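Side-chain contact in aerobactin synthase IucC (Klebsiella pneumoniae, PDB 6CN7), which probably catalyses the ATP-dependent attachment of a second N-acetyl-N-hydroxylysine to the citryl intermediate, completing the iron-chelating siderophore aerobactin: residues C40-P44 / G45-R49. The protein carries 5 engineered substitutions. Residues are numbered along the deposited sequence; the frame is centred on the assembly and turned at random.
Sequences CINLP and GAQWR
A two-residue beta hairpin joins C40-P44 to G45-R49, reversing the chain through a type II turn from L43 to A46 with P44 and G45 at its corners. G45 takes the positive phi that suits the third position of this turn and that glycine accepts readily. Beyond the turn the strands run antiparallel. L43 N donates to A46 O at 2.9 Å, whereas the return bond from A46 N to L43 O is weak at 3.3 Å. I41 and W48 form the next hydrogen-bonded pair, with I41 N 2.8 Å from W48 O and W48 N 2.9 Å from I41 O. On the face carrying C40, N42, Q47 and R49, the side chains of N42 and Q47 lie side by side, pointing the same way, with their amide planes 33° apart. Q47 NE2 reaches a lone pair of N42 OD1 at 3.1 Å through a bent hydrogen bond (N-H...O 140°). The Q47 chain, with CG anti to its backbone N (chi1 173°), stretches alongside N42, which brings its CG close to OD1 as well. C40 SG lies loosely 3.9 Å from Q47 NE2, while C40 CB meets R49 CG at 4.0 Å. The face carrying I41, L43, A46 and W48 is largely apolar: L43 CD1 comes 4.1 Å from W48 CD1 at the indole edge, near the ring plane. W48 NE1, at that same edge, hydrogen-bonds Q82 OE1, tying the indole to helix 76-87. L79 of that helix touches both L43 and W48, V16 and L20 of helix 4-25 touch the indole, and F29 packs on I41 and L43. The hairpin thus supplies the central strands of a small four-stranded antiparallel sheet, with strand 32-33 beside 38-43, strand 60-62 beside 46-54, and both helices against its W48 face.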
ATOM      1  N   CYS A  40      -4.650  42.466   9.834  1.00 49.28           N
ATOM      2  CA  CYS A  40      -5.172  41.360  10.616  1.00 54.01           C
ATOM      3  C   CYS A  40      -6.239  40.635   9.812  1.00 53.09           C
ATOM      4  O   CYS A  40      -6.923  41.230   8.976  1.00 53.20           O
ATOM      5  CB  CYS A  40      -5.760  41.833  11.952  1.00 60.29           C
ATOM      6  SG  CYS A  40      -7.246  42.854  11.818  1.00 73.11           S
ATOM      7  N   ILE A  41      -6.370  39.338  10.073  1.00 55.34           N
ATOM      8  CA  ILE A  41      -7.421  38.512   9.489  1.00 52.39           C
ATOM      9  C   ILE A  41      -8.136  37.820  10.638  1.00 53.56           C
ATOM     10  O   ILE A  41      -7.500  37.123  11.439  1.00 55.37           O
ATOM     11  CB  ILE A  41      -6.869  37.486   8.485  1.00 48.91           C
ATOM     12  CG1 ILE A  41      -6.338  38.203   7.240  1.00 49.68           C
ATOM     13  CG2 ILE A  41      -7.951  36.476   8.092  1.00 45.52           C
ATOM     14  CD1 ILE A  41      -5.560  37.308   6.293  1.00 42.96           C
ATOM     15  N   ASN A  42      -9.446  38.011  10.724  1.00 55.93           N
ATOM     16  CA  ASN A  42     -10.233  37.505  11.837  1.00 57.31           C
ATOM     17  C   ASN A  42     -10.954  36.227  11.432  1.00 56.71           C
ATOM     18  O   ASN A  42     -11.637  36.188  10.403  1.00 61.92           O
ATOM     19  CB  ASN A  42     -11.240  38.554  12.306  1.00 60.50           C
ATOM     20  CG  ASN A  42     -10.575  39.749  12.965  1.00 60.72           C
ATOM     21  OD1 ASN A  42      -9.453  39.655  13.462  1.00 58.51           O
ATOM     22  ND2 ASN A  42     -11.274  40.878  12.982  1.00 61.50           N
ATOM     23  N   LEU A  43     -10.793  35.189  12.243  1.00 54.96           N
ATOM     24  CA  LEU A  43     -11.542  33.951  12.101  1.00 56.56           C
ATOM     25  C   LEU A  43     -12.338  33.723  13.377  1.00 64.00           C
ATOM     26  O   LEU A  43     -12.107  34.408  14.381  1.00 60.96           O
ATOM     27  CB  LEU A  43     -10.603  32.774  11.842  1.00 57.84           C
ATOM     28  CG  LEU A  43      -9.723  32.888  10.598  1.00 60.08           C
ATOM     29  CD1 LEU A  43      -8.706  31.759  10.561  1.00 56.72           C
ATOM     30  CD2 LEU A  43     -10.572  32.882   9.342  1.00 63.81           C
ATOM     31  N   PRO A  44     -13.286  32.788  13.385  1.00 67.28           N
ATOM     32  CA  PRO A  44     -13.921  32.410  14.654  1.00 68.66           C
ATOM     33  C   PRO A  44     -12.882  31.869  15.624  1.00 72.31           C
ATOM     34  O   PRO A  44     -12.170  30.909  15.325  1.00 80.85           O
ATOM     35  CB  PRO A  44     -14.933  31.336  14.241  1.00 68.84           C
ATOM     36  CG  PRO A  44     -15.161  31.553  12.782  1.00 67.17           C
ATOM     37  CD  PRO A  44     -13.868  32.070  12.238  1.00 65.14           C
ATOM     38  N   GLY A  45     -12.788  32.507  16.786  1.00 67.12           N
ATOM     39  CA  GLY A  45     -11.899  32.028  17.825  1.00 70.05           C
ATOM     40  C   GLY A  45     -10.421  32.229  17.577  1.00 68.22           C
ATOM     41  O   GLY A  45      -9.607  31.588  18.249  1.00 74.44           O
ATOM     42  N   ALA A  46     -10.038  33.089  16.638  1.00 59.91           N
ATOM     43  CA  ALA A  46      -8.625  33.383  16.447  1.00 61.30           C
ATOM     44  C   ALA A  46      -8.479  34.614  15.568  1.00 60.28           C
ATOM     45  O   ALA A  46      -9.325  34.888  14.712  1.00 59.38           O
ATOM     46  CB  ALA A  46      -7.882  32.196  15.824  1.00 63.36           C
ATOM     47  N   GLN A  47      -7.394  35.350  15.798  1.00 59.51           N
ATOM     48  CA  GLN A  47      -7.036  36.516  15.003  1.00 57.81           C
ATOM     49  C   GLN A  47      -5.576  36.396  14.598  1.00 58.47           C
ATOM     50  O   GLN A  47      -4.711  36.155  15.445  1.00 60.12           O
ATOM     51  CB  GLN A  47      -7.254  37.819  15.778  1.00 52.68           C
ATOM     52  CG  GLN A  47      -6.745  39.062  15.050  1.00 57.97           C
ATOM     53  CD  GLN A  47      -6.879  40.318  15.879  1.00 61.84           C
ATOM     54  OE1 GLN A  47      -6.294  40.429  16.955  1.00 62.70           O
ATOM     55  NE2 GLN A  47      -7.648  41.277  15.380  1.00 62.87           N
ATOM     56  N   TRP A  48      -5.310  36.575  13.310  1.00 56.85           N
ATOM     57  CA  TRP A  48      -3.960  36.542  12.766  1.00 54.34           C
ATOM     58  C   TRP A  48      -3.527  37.961  12.433  1.00 53.96           C
ATOM     59  O   TRP A  48      -4.232  38.675  11.715  1.00 54.78           O
ATOM     60  CB  TRP A  48      -3.890  35.658  11.520  1.00 49.27           C
ATOM     61  CG  TRP A  48      -4.048  34.210  11.836  1.00 50.40           C
ATOM     62  CD1 TRP A  48      -5.211  33.499  11.867  1.00 51.78           C
ATOM     63  CD2 TRP A  48      -3.007  33.292  12.181  1.00 49.86           C
ATOM     64  NE1 TRP A  48      -4.959  32.193  12.209  1.00 51.80           N
ATOM     65  CE2 TRP A  48      -3.612  32.039  12.405  1.00 51.97           C
ATOM     66  CE3 TRP A  48      -1.620  33.406  12.319  1.00 48.09           C
ATOM     67  CZ2 TRP A  48      -2.878  30.911  12.759  1.00 52.53           C
ATOM     68  CZ3 TRP A  48      -0.894  32.284  12.669  1.00 49.38           C
ATOM     69  CH2 TRP A  48      -1.524  31.053  12.886  1.00 50.40           C
ATOM     70  N   ARG A  49      -2.377  38.365  12.968  1.00 51.76           N
ATOM     71  CA  ARG A  49      -1.805  39.679  12.720  1.00 51.94           C
ATOM     72  C   ARG A  49      -0.448  39.508  12.051  1.00 52.29           C
ATOM     73  O   ARG A  49       0.274  38.541  12.310  1.00 51.70           O
ATOM     74  CB  ARG A  49      -1.669  40.479  14.022  1.00 58.69           C
ATOM     75  CG  ARG A  49      -3.009  40.742  14.698  1.00 63.74           C
ATOM     76  CD  ARG A  49      -2.876  41.484  16.017  1.00 68.67           C
ATOM     77  NE  ARG A  49      -2.368  42.844  15.840  1.00 76.55           N
ATOM     78  CZ  ARG A  49      -1.146  43.252  16.164  1.00 81.41           C
ATOM     79  NH1 ARG A  49      -0.266  42.414  16.701  1.00 83.43           N
ATOM     80  NH2 ARG A  49      -0.798  44.516  15.957  1.00 80.90           N
TER